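Local coordinates for protein tyrocidine synthase 2 (Brevibacillus parabrevis, PDB 6TA8) that belongs to the multidomain synthases and is represented here by its condensation domain, a two-lobed fold of mixed beta sheets flanked by helices, at residues A[39-44]-A[88-93]; A[281-286]-A[340-345]; A[285-290]-A[456-461]. All blocks are in the same frame, centred on the assembly; numbering follows the deposited sequence.

Interaction 1. Residues A[39-44]-A[88-93]; sequences PIQKWF and MVYKQE
Gln41 brings its amide nitrogen to the edge of the Tyr90 ring, from a helix and a strand whose closest CA atoms, those of the same two residues, lie 11.0 Å apart. The side chains cross at about a right angle, and the amide plane stands 89° from the phenol ring. Gln41 NE2 comes in at the ring edge, near its plane, and ends 3.3 Å from Tyr90 OH; the angle is too poor for a hydrogen bond. Gln41 reaches this point because CG sits beside the backbone N (chi1 -75°) and the chain then runs extended. The remainder of the two segments contributes almost nothing to the 68 Å² buried.

Both polar ends share a third group. Gln41 NE2 is hydrogen-bonded to Leu165 O, and Tyr90 OH makes a weak hydrogen bond to the same oxygen; Leu165 belongs to the HHxxxDG signature of condensation domains. At the other end of the amide, OE1 accepts from Thr38 N, as in the side-chain half of a capping box, and ties Gln41 to the start of its own helix 39-46.

Two donors, one of them weakly bound, thus converge on one carbonyl oxygen, which probably explains why they lie close without bonding each other. The amide is gripped at both its oxygen and its nitrogen, which would fix its flip and link the helix start, the edge strand 88-91 and the signature loop.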
ATOM      1  N   PRO A  39      12.727  -2.480   6.910  1.00 51.95           N
ATOM      2  CA  PRO A  39      12.786  -1.007   6.851  1.00 49.84           C
ATOM      3  C   PRO A  39      11.428  -0.330   6.919  1.00 42.07           C
ATOM      4  O   PRO A  39      11.287   0.687   7.611  1.00 39.49           O
ATOM      5  CB  PRO A  39      13.481  -0.746   5.507  1.00 40.70           C
ATOM      6  CG  PRO A  39      14.330  -1.941   5.296  1.00 52.85           C
ATOM      7  CD  PRO A  39      13.562  -3.102   5.866  1.00 45.03           C
ATOM      8  N   ILE A  40      10.422  -0.859   6.220  1.00 40.58           N
ATOM      9  CA  ILE A  40       9.100  -0.242   6.266  1.00 37.46           C
ATOM     10  C   ILE A  40       8.462  -0.448   7.634  1.00 45.54           C
ATOM     11  O   ILE A  40       7.614   0.348   8.058  1.00 42.35           O
ATOM     12  CB  ILE A  40       8.216  -0.787   5.128  1.00 36.42           C
ATOM     13  CG1 ILE A  40       6.962   0.074   4.962  1.00 39.74           C
ATOM     14  CG2 ILE A  40       7.848  -2.244   5.374  1.00 35.52           C
ATOM     15  CD1 ILE A  40       7.251   1.540   4.724  1.00 42.46           C
ATOM     16  N   GLN A  41       8.859  -1.501   8.351  1.00 44.63           N
ATOM     17  CA  GLN A  41       8.388  -1.688   9.716  1.00 38.09           C
ATOM     18  C   GLN A  41       9.100  -0.748  10.679  1.00 45.20           C
ATOM     19  O   GLN A  41       8.475  -0.209  11.601  1.00 44.67           O
ATOM     20  CB  GLN A  41       8.578  -3.144  10.141  1.00 36.48           C
ATOM     21  CG  GLN A  41       7.575  -4.101   9.518  1.00 31.46           C
ATOM     22  CD  GLN A  41       7.902  -5.552   9.802  1.00 42.23           C
ATOM     23  OE1 GLN A  41       9.060  -5.906  10.031  1.00 50.01           O
ATOM     24  NE2 GLN A  41       6.883  -6.403   9.788  1.00 37.07           N
ATOM     25  N   LYS A  42      10.404  -0.538  10.479  1.00 38.87           N
ATOM     26  CA  LYS A  42      11.135   0.431  11.290  1.00 42.00           C
ATOM     27  C   LYS A  42      10.608   1.841  11.067  1.00 43.28           C
ATOM     28  O   LYS A  42      10.522   2.638  12.009  1.00 49.89           O
ATOM     29  CB  LYS A  42      12.629   0.365  10.967  1.00 48.71           C
ATOM     30  CG  LYS A  42      13.437  -0.546  11.874  1.00 46.06           C
ATOM     31  CD  LYS A  42      14.925  -0.253  11.741  1.00 46.24           C
ATOM     32  CE  LYS A  42      15.741  -1.014  12.772  1.00 51.90           C
ATOM     33  NZ  LYS A  42      15.790  -2.472  12.475  1.00 57.77           N
ATOM     34  N   TRP A  43      10.254   2.168   9.822  1.00 39.40           N
ATOM     35  CA  TRP A  43       9.721   3.492   9.519  1.00 38.91           C
ATOM     36  C   TRP A  43       8.392   3.738  10.221  1.00 40.60           C
ATOM     37  O   TRP A  43       8.083   4.880  10.580  1.00 40.57           O
ATOM     38  CB  TRP A  43       9.569   3.651   8.005  1.00 37.38           C
ATOM     39  CG  TRP A  43       8.736   4.822   7.585  1.00 38.69           C
ATOM     40  CD1 TRP A  43       9.168   6.096   7.362  1.00 39.83           C
ATOM     41  CD2 TRP A  43       7.327   4.825   7.325  1.00 45.59           C
ATOM     42  NE1 TRP A  43       8.115   6.894   6.984  1.00 45.13           N
ATOM     43  CE2 TRP A  43       6.973   6.137   6.954  1.00 46.33           C
ATOM     44  CE3 TRP A  43       6.329   3.847   7.375  1.00 45.95           C
ATOM     45  CZ2 TRP A  43       5.665   6.497   6.635  1.00 47.19           C
ATOM     46  CZ3 TRP A  43       5.031   4.205   7.056  1.00 40.96           C
ATOM     47  CH2 TRP A  43       4.711   5.518   6.691  1.00 39.70           C
ATOM     48  N   PHE A  44       7.599   2.685  10.429  1.00 40.39           N
ATOM     49  CA  PHE A  44       6.312   2.847  11.100  1.00 42.54           C
ATOM     50  C   PHE A  44       6.494   3.199  12.571  1.00 40.36           C
ATOM     51  O   PHE A  44       5.783   4.059  13.103  1.00 41.57           O
ATOM     52  CB  PHE A  44       5.481   1.572  10.947  1.00 38.22           C
ATOM     53  CG  PHE A  44       4.230   1.556  11.780  1.00 39.56           C
ATOM     54  CD1 PHE A  44       3.090   2.219  11.357  1.00 40.80           C
ATOM     55  CD2 PHE A  44       4.190   0.868  12.983  1.00 41.89           C
ATOM     56  CE1 PHE A  44       1.937   2.203  12.120  1.00 39.31           C
ATOM     57  CE2 PHE A  44       3.041   0.850  13.752  1.00 35.59           C
ATOM     58  CZ  PHE A  44       1.913   1.518  13.319  1.00 41.53           C
ATOM     59  N   MET A  88       1.479 -12.560  13.925  1.00 39.53           N
ATOM     60  CA  MET A  88       2.535 -11.739  14.496  1.00 40.16           C
ATOM     61  C   MET A  88       2.014 -10.891  15.651  1.00 44.07           C
ATOM     62  O   MET A  88       0.860 -10.454  15.660  1.00 39.80           O
ATOM     63  CB  MET A  88       3.143 -10.829  13.428  1.00 39.41           C
ATOM     64  CG  MET A  88       4.549 -10.343  13.738  1.00 47.78           C
ATOM     65  SD  MET A  88       5.822 -11.498  13.190  1.00 42.49           S
ATOM     66  CE  MET A  88       5.307 -11.774  11.499  1.00 38.41           C
ATOM     67  N   VAL A  89       2.891 -10.663  16.631  1.00 39.50           N
ATOM     68  CA  VAL A  89       2.638  -9.744  17.733  1.00 42.07           C
ATOM     69  C   VAL A  89       3.891  -8.904  17.943  1.00 45.23           C
ATOM     70  O   VAL A  89       4.999  -9.294  17.568  1.00 49.86           O
ATOM     71  CB  VAL A  89       2.252 -10.471  19.041  1.00 55.03           C
ATOM     72  CG1 VAL A  89       0.864 -11.084  18.921  1.00 39.79           C
ATOM     73  CG2 VAL A  89       3.288 -11.532  19.387  1.00 51.43           C
ATOM     74  N   TYR A  90       3.705  -7.734  18.552  1.00 47.63           N
ATOM     75  CA  TYR A  90       4.778  -6.762  18.724  1.00 46.78           C
ATOM     76  C   TYR A  90       4.866  -6.369  20.191  1.00 54.12           C
ATOM     77  O   TYR A  90       3.887  -5.881  20.762  1.00 53.52           O
ATOM     78  CB  TYR A  90       4.542  -5.525  17.850  1.00 41.14           C
ATOM     79  CG  TYR A  90       4.594  -5.809  16.366  1.00 44.23           C
ATOM     80  CD1 TYR A  90       3.510  -6.378  15.708  1.00 36.91           C
ATOM     81  CD2 TYR A  90       5.727  -5.512  15.622  1.00 40.06           C
ATOM     82  CE1 TYR A  90       3.555  -6.643  14.353  1.00 44.65           C
ATOM     83  CE2 TYR A  90       5.781  -5.771  14.265  1.00 33.27           C
ATOM     84  CZ  TYR A  90       4.695  -6.339  13.637  1.00 44.90           C
ATOM     85  OH  TYR A  90       4.745  -6.599  12.287  1.00 41.63           O
ATOM     86  N   LYS A  91       6.034  -6.566  20.793  1.00 56.01           N
ATOM     87  CA  LYS A  91       6.242  -6.261  22.199  1.00 52.92           C
ATOM     88  C   LYS A  91       7.222  -5.106  22.357  1.00 60.29           C
ATOM     89  O   LYS A  91       8.176  -4.967  21.586  1.00 60.85           O
ATOM     90  CB  LYS A  91       6.751  -7.490  22.954  1.00 54.62           C
ATOM     91  CG  LYS A  91       5.704  -8.581  23.094  1.00 61.05           C
ATOM     92  CD  LYS A  91       6.290  -9.863  23.654  1.00 62.59           C
ATOM     93  CE  LYS A  91       5.276 -10.577  24.536  1.00 67.65           C
ATOM     94  NZ  LYS A  91       3.887 -10.426  24.018  1.00 54.88           N
ATOM     95  N   GLN A  92       6.979  -4.277  23.371  1.00 60.63           N
ATOM     96  CA  GLN A  92       7.818  -3.108  23.621  1.00 67.00           C
ATOM     97  C   GLN A  92       8.665  -3.299  24.876  1.00 72.03           C
ATOM     98  O   GLN A  92       8.491  -2.581  25.867  1.00 75.72           O
ATOM     99  CB  GLN A  92       6.951  -1.852  23.744  1.00 65.17           C
ATOM    100  CG  GLN A  92       7.691  -0.543  23.519  1.00 69.53           C
ATOM    101  CD  GLN A  92       6.783   0.541  22.975  1.00 70.96           C
ATOM    102  OE1 GLN A  92       6.906   0.947  21.818  1.00 64.33           O
ATOM    103  NE2 GLN A  92       5.855   1.007  23.802  1.00 75.31           N
ATOM    104  N   GLU A  93       9.591  -4.254  24.845  1.00 76.33           N
ATOM    105  CA  GLU A  93      10.425  -4.558  26.002  1.00 76.60           C
ATOM    106  C   GLU A  93      11.654  -3.656  26.017  1.00 82.48           C
ATOM    107  O   GLU A  93      12.330  -3.501  24.995  1.00 81.17           O
ATOM    108  CB  GLU A  93      10.848  -6.028  25.988  1.00 73.46           C
ATOM    109  CG  GLU A  93       9.716  -6.998  25.684  1.00 75.79           C
ATOM    110  CD  GLU A  93       9.577  -8.084  26.733  1.00 79.00           C
ATOM    111  OE1 GLU A  93       9.491  -7.746  27.933  1.00 79.70           O
ATOM    112  OE2 GLU A  93       9.547  -9.276  26.358  1.00 69.92           O
TER

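Interaction 2. Residues A[281-286]-A[340-345]; sequences LLTALG and PYQIKQ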
ATOM      1  N   LEU A 281       1.787   7.682 -15.559  1.00 56.99           N
ATOM      2  CA  LEU A 281       1.120   8.302 -14.418  1.00 51.37           C
ATOM      3  C   LEU A 281       2.009   9.332 -13.734  1.00 54.89           C
ATOM      4  O   LEU A 281       1.504  10.335 -13.217  1.00 52.26           O
ATOM      5  CB  LEU A 281       0.686   7.232 -13.417  1.00 54.70           C
ATOM      6  CG  LEU A 281      -0.465   6.324 -13.854  1.00 56.41           C
ATOM      7  CD1 LEU A 281      -0.868   5.390 -12.724  1.00 55.56           C
ATOM      8  CD2 LEU A 281      -1.653   7.150 -14.321  1.00 55.85           C
ATOM      9  N   LEU A 282       3.325   9.107 -13.717  1.00 51.57           N
ATOM     10  CA  LEU A 282       4.228  10.064 -13.089  1.00 53.71           C
ATOM     11  C   LEU A 282       4.546  11.238 -14.006  1.00 57.92           C
ATOM     12  O   LEU A 282       4.837  12.337 -13.519  1.00 55.69           O
ATOM     13  CB  LEU A 282       5.520   9.368 -12.657  1.00 53.51           C
ATOM     14  CG  LEU A 282       5.410   8.447 -11.439  1.00 53.04           C
ATOM     15  CD1 LEU A 282       6.778   7.907 -11.046  1.00 52.09           C
ATOM     16  CD2 LEU A 282       4.759   9.173 -10.273  1.00 45.22           C
ATOM     17  N   THR A 283       4.497  11.029 -15.323  1.00 58.64           N
ATOM     18  CA  THR A 283       4.714  12.128 -16.257  1.00 59.28           C
ATOM     19  C   THR A 283       3.585  13.146 -16.170  1.00 52.42           C
ATOM     20  O   THR A 283       3.829  14.353 -16.053  1.00 51.91           O
ATOM     21  CB  THR A 283       4.847  11.590 -17.682  1.00 59.05           C
ATOM     22  OG1 THR A 283       5.925  10.649 -17.740  1.00 58.19           O
ATOM     23  CG2 THR A 283       5.119  12.725 -18.658  1.00 54.87           C
ATOM     24  N   ALA A 284       2.336  12.676 -16.223  1.00 54.79           N
ATOM     25  CA  ALA A 284       1.195  13.567 -16.057  1.00 55.58           C
ATOM     26  C   ALA A 284       1.135  14.171 -14.661  1.00 49.69           C
ATOM     27  O   ALA A 284       0.546  15.243 -14.488  1.00 61.26           O
ATOM     28  CB  ALA A 284      -0.105  12.821 -16.357  1.00 46.15           C
ATOM     29  N   LEU A 285       1.731  13.512 -13.665  1.00 50.40           N
ATOM     30  CA  LEU A 285       1.749  14.069 -12.316  1.00 49.87           C
ATOM     31  C   LEU A 285       2.712  15.246 -12.218  1.00 53.38           C
ATOM     32  O   LEU A 285       2.402  16.255 -11.573  1.00 53.17           O
ATOM     33  CB  LEU A 285       2.123  12.986 -11.306  1.00 53.06           C
ATOM     34  CG  LEU A 285       2.222  13.429  -9.845  1.00 43.76           C
ATOM     35  CD1 LEU A 285       0.898  14.011  -9.373  1.00 51.17           C
ATOM     36  CD2 LEU A 285       2.652  12.271  -8.960  1.00 38.27           C
ATOM     37  N   GLY A 286       3.884  15.135 -12.846  1.00 56.02           N
ATOM     38  CA  GLY A 286       4.834  16.234 -12.816  1.00 53.43           C
ATOM     39  C   GLY A 286       4.307  17.479 -13.503  1.00 55.93           C
ATOM     40  O   GLY A 286       4.482  18.595 -13.009  1.00 62.54           O
ATOM     41  N   PRO A 340       6.537  14.215 -26.134  1.00 79.48           N
ATOM     42  CA  PRO A 340       7.436  13.093 -26.457  1.00 78.05           C
ATOM     43  C   PRO A 340       8.742  13.136 -25.678  1.00 77.89           C
ATOM     44  O   PRO A 340       9.160  12.118 -25.114  1.00 74.92           O
ATOM     45  CB  PRO A 340       7.652  13.252 -27.966  1.00 82.29           C
ATOM     46  CG  PRO A 340       6.403  13.868 -28.447  1.00 79.02           C
ATOM     47  CD  PRO A 340       5.963  14.807 -27.359  1.00 79.87           C
ATOM     48  N   TYR A 341       9.393  14.299 -25.623  1.00 78.49           N
ATOM     49  CA  TYR A 341      10.612  14.425 -24.831  1.00 76.98           C
ATOM     50  C   TYR A 341      10.325  14.306 -23.339  1.00 72.77           C
ATOM     51  O   TYR A 341      11.196  13.879 -22.575  1.00 70.95           O
ATOM     52  CB  TYR A 341      11.301  15.754 -25.149  1.00 77.36           C
ATOM     53  CG  TYR A 341      12.391  16.154 -24.179  1.00 77.10           C
ATOM     54  CD1 TYR A 341      13.643  15.553 -24.221  1.00 77.71           C
ATOM     55  CD2 TYR A 341      12.173  17.146 -23.231  1.00 81.76           C
ATOM     56  CE1 TYR A 341      14.642  15.921 -23.341  1.00 80.85           C
ATOM     57  CE2 TYR A 341      13.166  17.521 -22.347  1.00 80.85           C
ATOM     58  CZ  TYR A 341      14.398  16.906 -22.406  1.00 77.32           C
ATOM     59  OH  TYR A 341      15.391  17.276 -21.528  1.00 79.67           O
ATOM     60  N   GLN A 342       9.110  14.662 -22.910  1.00 70.70           N
ATOM     61  CA  GLN A 342       8.769  14.579 -21.493  1.00 66.57           C
ATOM     62  C   GLN A 342       8.585  13.133 -21.050  1.00 65.11           C
ATOM     63  O   GLN A 342       9.080  12.735 -19.989  1.00 63.89           O
ATOM     64  CB  GLN A 342       7.505  15.388 -21.211  1.00 67.45           C
ATOM     65  CG  GLN A 342       7.222  15.602 -19.734  1.00 60.48           C
ATOM     66  CD  GLN A 342       8.136  16.637 -19.112  1.00 62.35           C
ATOM     67  OE1 GLN A 342       8.551  17.588 -19.770  1.00 61.24           O
ATOM     68  NE2 GLN A 342       8.454  16.456 -17.834  1.00 62.79           N
ATOM     69  N   ILE A 343       7.869  12.334 -21.845  1.00 62.03           N
ATOM     70  CA  ILE A 343       7.652  10.934 -21.491  1.00 64.22           C
ATOM     71  C   ILE A 343       8.966  10.163 -21.524  1.00 66.74           C
ATOM     72  O   ILE A 343       9.258   9.371 -20.620  1.00 68.55           O
ATOM     73  CB  ILE A 343       6.600  10.303 -22.419  1.00 60.82           C
ATOM     74  CG1 ILE A 343       5.288  11.086 -22.343  1.00 64.30           C
ATOM     75  CG2 ILE A 343       6.365   8.845 -22.051  1.00 62.40           C
ATOM     76  CD1 ILE A 343       4.257  10.645 -23.357  1.00 70.83           C
ATOM     77  N   LYS A 344       9.782  10.379 -22.559  1.00 63.87           N
ATOM     78  CA  LYS A 344      11.085   9.722 -22.612  1.00 68.33           C
ATOM     79  C   LYS A 344      11.987  10.173 -21.470  1.00 61.45           C
ATOM     80  O   LYS A 344      12.829   9.397 -21.004  1.00 61.92           O
ATOM     81  CB  LYS A 344      11.760   9.991 -23.954  1.00 72.69           C
ATOM     82  CG  LYS A 344      10.948   9.558 -25.164  1.00 80.01           C
ATOM     83  CD  LYS A 344      11.682   9.881 -26.453  1.00 85.79           C
ATOM     84  CE  LYS A 344      10.964   9.301 -27.655  1.00 86.80           C
ATOM     85  NZ  LYS A 344      11.885   9.094 -28.804  1.00 82.94           N
ATOM     86  N   GLN A 345      11.829  11.416 -21.009  1.00 68.41           N
ATOM     87  CA  GLN A 345      12.620  11.895 -19.880  1.00 67.30           C
ATOM     88  C   GLN A 345      12.277  11.127 -18.610  1.00 66.60           C
ATOM     89  O   GLN A 345      13.168  10.684 -17.878  1.00 73.82           O
ATOM     90  CB  GLN A 345      12.391  13.392 -19.685  1.00 64.84           C
ATOM     91  CG  GLN A 345      12.777  13.912 -18.313  1.00 68.60           C
ATOM     92  CD  GLN A 345      14.191  14.443 -18.275  1.00 74.37           C
ATOM     93  OE1 GLN A 345      14.759  14.803 -19.306  1.00 82.44           O
ATOM     94  NE2 GLN A 345      14.769  14.499 -17.081  1.00 75.26           N
TER
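Thr283 meets both Gln342 and Ile343, and its CA lies 6.1 Å from that of Ile343, the shortest CA-CA distance between the two helical segments. Ahead of it in sequence, Leu281 and Leu282 do not reach 340-345; both pack on Phe385 of strand 383-390, and Leu282 also meets Leu350 further along helix 339-351. At Thr283 the methyl does the touching: CG2, placed anti to the backbone N, stands 3.7 Å from Gln342 CG and 4.0 Å from Ile343 CG1. The side chains of Thr283 and Gln342 run alongside one another with opposite headings, whereas Ile343 crosses the threonine at about a right angle. The hydroxyl takes no polar partner here; OG1 is hydrogen-bonded to Asp279 O one turn back in its own helix.

The contact is therefore apolar helix-helix packing, in which helix 277-293 lies between the six-stranded mixed sheet of its lobe and helix 339-351. Toward Thr283, Gln342 presents its aliphatic CG: the chain bends at chi2 (75°), and NE2 is hydrogen-bonded to Asp332 O at the end of strand 325-332. Next along, Ala284 directs its CB away from 340-345, toward Tyr455 of helix 445-466, and Leu285 returns to Phe385.

Interaction 3. Residues A[285-290]-A[456-461]; sequences LGLAVK and RKHLLG
Leu287 lies over one face of the His458 imidazole, and this face contact carries most of a helix-helix packing contact between helix 277-293 and helix 445-466 of the condensation-domain fold. The 138 Å² buried between the segments falls mainly on these two residues, with a smaller share from Ala288.

The apolar part is a CH-pi interaction. Leu287 CB is 3.6 Å from the centroid of the His458 ring and 16° off its normal, so it is a true face contact, although CB is displaced toward the rim on the NE2 and CD2 side. Leu287 CD1 extends the overlap, reaching His458 CD2 at 3.5 Å. Further round the same helix, Ala288 packs its methyl on Leu451 and Tyr455, earlier in helix 445-466.

The polar part lies within the second helix. His458 ND1 is hydrogen-bonded to Ser454 O, one turn back; the carbonyl is the acceptor, so ND1 supplies the hydrogen. The backbone N of His458 makes no bond to the preceding turn, where the helix is kinked, and Ser454 O is the carbonyl that a regular alpha-helical bond would have used. The side chain thus appears to stand in for the missing backbone bond, with CG beside the backbone N (chi1 -72°). This bond would fix the rotation of the ring and hold its face against Leu287.

Across the segments no hydrogen bond forms. Ala288 N comes obliquely to the imidazole, 4.1 Å from His458 ND1, and remains a neighbour rather than a partner. On the backbone of the same leucine, Leu287 O lies 3.7 Å from His458 CE1.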
ATOM      1  N   LEU A 285       1.731  13.512 -13.665  1.00 50.40           N
ATOM      2  CA  LEU A 285       1.749  14.069 -12.316  1.00 49.87           C
ATOM      3  C   LEU A 285       2.712  15.246 -12.218  1.00 53.38           C
ATOM      4  O   LEU A 285       2.402  16.255 -11.573  1.00 53.17           O
ATOM      5  CB  LEU A 285       2.123  12.986 -11.306  1.00 53.06           C
ATOM      6  CG  LEU A 285       2.222  13.429  -9.845  1.00 43.76           C
ATOM      7  CD1 LEU A 285       0.898  14.011  -9.373  1.00 51.17           C
ATOM      8  CD2 LEU A 285       2.652  12.271  -8.960  1.00 38.27           C
ATOM      9  N   GLY A 286       3.884  15.135 -12.846  1.00 56.02           N
ATOM     10  CA  GLY A 286       4.834  16.234 -12.816  1.00 53.43           C
ATOM     11  C   GLY A 286       4.307  17.479 -13.503  1.00 55.93           C
ATOM     12  O   GLY A 286       4.482  18.595 -13.009  1.00 62.54           O
ATOM     13  N   LEU A 287       3.649  17.305 -14.653  1.00 53.16           N
ATOM     14  CA  LEU A 287       3.058  18.445 -15.342  1.00 55.03           C
ATOM     15  C   LEU A 287       1.890  19.028 -14.561  1.00 54.29           C
ATOM     16  O   LEU A 287       1.634  20.234 -14.640  1.00 54.54           O
ATOM     17  CB  LEU A 287       2.603  18.036 -16.741  1.00 58.03           C
ATOM     18  CG  LEU A 287       3.613  17.247 -17.571  1.00 58.39           C
ATOM     19  CD1 LEU A 287       2.965  16.763 -18.852  1.00 63.43           C
ATOM     20  CD2 LEU A 287       4.841  18.089 -17.870  1.00 52.78           C
ATOM     21  N   ALA A 288       1.172  18.192 -13.808  1.00 59.37           N
ATOM     22  CA  ALA A 288       0.066  18.688 -12.997  1.00 52.47           C
ATOM     23  C   ALA A 288       0.567  19.622 -11.903  1.00 51.49           C
ATOM     24  O   ALA A 288       0.024  20.716 -11.712  1.00 58.96           O
ATOM     25  CB  ALA A 288      -0.710  17.516 -12.395  1.00 50.48           C
ATOM     26  N   VAL A 289       1.610  19.208 -11.177  1.00 55.29           N
ATOM     27  CA  VAL A 289       2.188  20.059 -10.141  1.00 52.54           C
ATOM     28  C   VAL A 289       2.763  21.332 -10.748  1.00 58.49           C
ATOM     29  O   VAL A 289       2.758  22.393 -10.111  1.00 60.34           O
ATOM     30  CB  VAL A 289       3.254  19.276  -9.346  1.00 54.69           C
ATOM     31  CG1 VAL A 289       3.827  20.129  -8.223  1.00 49.05           C
ATOM     32  CG2 VAL A 289       2.664  17.988  -8.791  1.00 46.19           C
ATOM     33  N   LYS A 290       3.257  21.256 -11.986  1.00 61.01           N
ATOM     34  CA  LYS A 290       3.791  22.443 -12.646  1.00 62.01           C
ATOM     35  C   LYS A 290       2.690  23.457 -12.932  1.00 56.45           C
ATOM     36  O   LYS A 290       2.846  24.652 -12.660  1.00 60.37           O
ATOM     37  CB  LYS A 290       4.511  22.048 -13.936  1.00 56.69           C
ATOM     38  CG  LYS A 290       5.040  23.227 -14.735  1.00 56.55           C
ATOM     39  CD  LYS A 290       5.750  22.767 -15.996  1.00 67.91           C
ATOM     40  CE  LYS A 290       6.223  23.951 -16.825  1.00 69.14           C
ATOM     41  NZ  LYS A 290       7.166  24.819 -16.067  1.00 67.14           N
ATOM     42  N   ARG A 456      -5.906  15.402 -14.711  1.00 51.01           N
ATOM     43  CA  ARG A 456      -6.715  14.713 -15.709  1.00 55.45           C
ATOM     44  C   ARG A 456      -6.474  15.268 -17.108  1.00 59.23           C
ATOM     45  O   ARG A 456      -6.407  14.504 -18.078  1.00 53.33           O
ATOM     46  CB  ARG A 456      -8.196  14.809 -15.342  1.00 48.68           C
ATOM     47  CG  ARG A 456      -9.142  14.475 -16.482  1.00 50.70           C
ATOM     48  CD  ARG A 456     -10.523  14.120 -15.968  1.00 53.53           C
ATOM     49  NE  ARG A 456     -11.018  15.103 -15.010  1.00 59.25           N
ATOM     50  CZ  ARG A 456     -12.143  14.965 -14.316  1.00 56.07           C
ATOM     51  NH1 ARG A 456     -12.892  13.882 -14.472  1.00 52.81           N
ATOM     52  NH2 ARG A 456     -12.519  15.910 -13.465  1.00 59.50           N
ATOM     53  N   LYS A 457      -6.332  16.591 -17.232  1.00 56.60           N
ATOM     54  CA  LYS A 457      -6.100  17.202 -18.535  1.00 55.05           C
ATOM     55  C   LYS A 457      -4.762  16.804 -19.142  1.00 57.69           C
ATOM     56  O   LYS A 457      -4.550  17.038 -20.337  1.00 59.64           O
ATOM     57  CB  LYS A 457      -6.190  18.727 -18.430  1.00 57.36           C
ATOM     58  CG  LYS A 457      -4.957  19.400 -17.850  1.00 59.39           C
ATOM     59  CD  LYS A 457      -4.769  20.789 -18.440  1.00 58.46           C
ATOM     60  CE  LYS A 457      -3.719  21.584 -17.678  1.00 63.29           C
ATOM     61  NZ  LYS A 457      -4.205  22.014 -16.338  1.00 55.50           N
ATOM     62  N   HIS A 458      -3.860  16.216 -18.358  1.00 58.50           N
ATOM     63  CA  HIS A 458      -2.610  15.679 -18.879  1.00 54.66           C
ATOM     64  C   HIS A 458      -2.666  14.180 -19.125  1.00 54.23           C
ATOM     65  O   HIS A 458      -1.978  13.686 -20.023  1.00 63.34           O
ATOM     66  CB  HIS A 458      -1.455  15.995 -17.923  1.00 48.47           C
ATOM     67  CG  HIS A 458      -1.053  17.436 -17.921  1.00 49.49           C
ATOM     68  ND1 HIS A 458      -1.445  18.318 -16.937  1.00 61.14           N
ATOM     69  CD2 HIS A 458      -0.296  18.152 -18.787  1.00 50.39           C
ATOM     70  CE1 HIS A 458      -0.945  19.513 -17.194  1.00 60.21           C
ATOM     71  NE2 HIS A 458      -0.243  19.440 -18.311  1.00 53.56           N
ATOM     72  N   LEU A 459      -3.466  13.444 -18.348  1.00 56.42           N
ATOM     73  CA  LEU A 459      -3.671  12.028 -18.630  1.00 52.76           C
ATOM     74  C   LEU A 459      -4.398  11.840 -19.956  1.00 52.73           C
ATOM     75  O   LEU A 459      -4.016  10.996 -20.774  1.00 62.67           O
ATOM     76  CB  LEU A 459      -4.450  11.370 -17.492  1.00 49.38           C
ATOM     77  CG  LEU A 459      -3.669  11.011 -16.228  1.00 52.40           C
ATOM     78  CD1 LEU A 459      -4.604  10.458 -15.162  1.00 53.75           C
ATOM     79  CD2 LEU A 459      -2.566  10.017 -16.546  1.00 58.14           C
ATOM     80  N   LEU A 460      -5.453  12.624 -20.183  1.00 58.04           N
ATOM     81  CA  LEU A 460      -6.163  12.561 -21.457  1.00 61.55           C
ATOM     82  C   LEU A 460      -5.293  13.049 -22.606  1.00 60.93           C
ATOM     83  O   LEU A 460      -5.430  12.563 -23.735  1.00 64.08           O
ATOM     84  CB  LEU A 460      -7.451  13.380 -21.380  1.00 56.53           C
ATOM     85  CG  LEU A 460      -8.426  13.001 -20.264  1.00 52.40           C
ATOM     86  CD1 LEU A 460      -9.555  14.014 -20.173  1.00 55.24           C
ATOM     87  CD2 LEU A 460      -8.970  11.600 -20.484  1.00 54.51           C
ATOM     88  N   GLY A 461      -4.398  14.003 -22.344  1.00 61.94           N
ATOM     89  CA  GLY A 461      -3.514  14.481 -23.390  1.00 57.60           C
ATOM     90  C   GLY A 461      -2.459  13.470 -23.788  1.00 64.25           C
ATOM     91  O   GLY A 461      -2.019  13.451 -24.941  1.00 77.44           O
TER

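Interactions 2 and 3 form one continuous packing region: both use helix 277-293, share Leu285 and Gly286, and have centres 9 Å apart. Helix 339-351 and helix 445-466 thus both pack along the same turns of helix 277-293. Direct bridges connect them, since Ala284 CB and Leu459 CD2 are 3.7 Å apart and Gln342 CD lies 3.8 Å from Leu287 CD2. Interaction 1 is separate, on the opposite side of the chain's centre, with its centre 37 Å from that of interaction 2 and 38 Å from that of interaction 3; nearest atoms are about 17 Å away from either. Interaction 1 adjoins the HHxxxDG signature, through hydrogen bonds to Leu165 O.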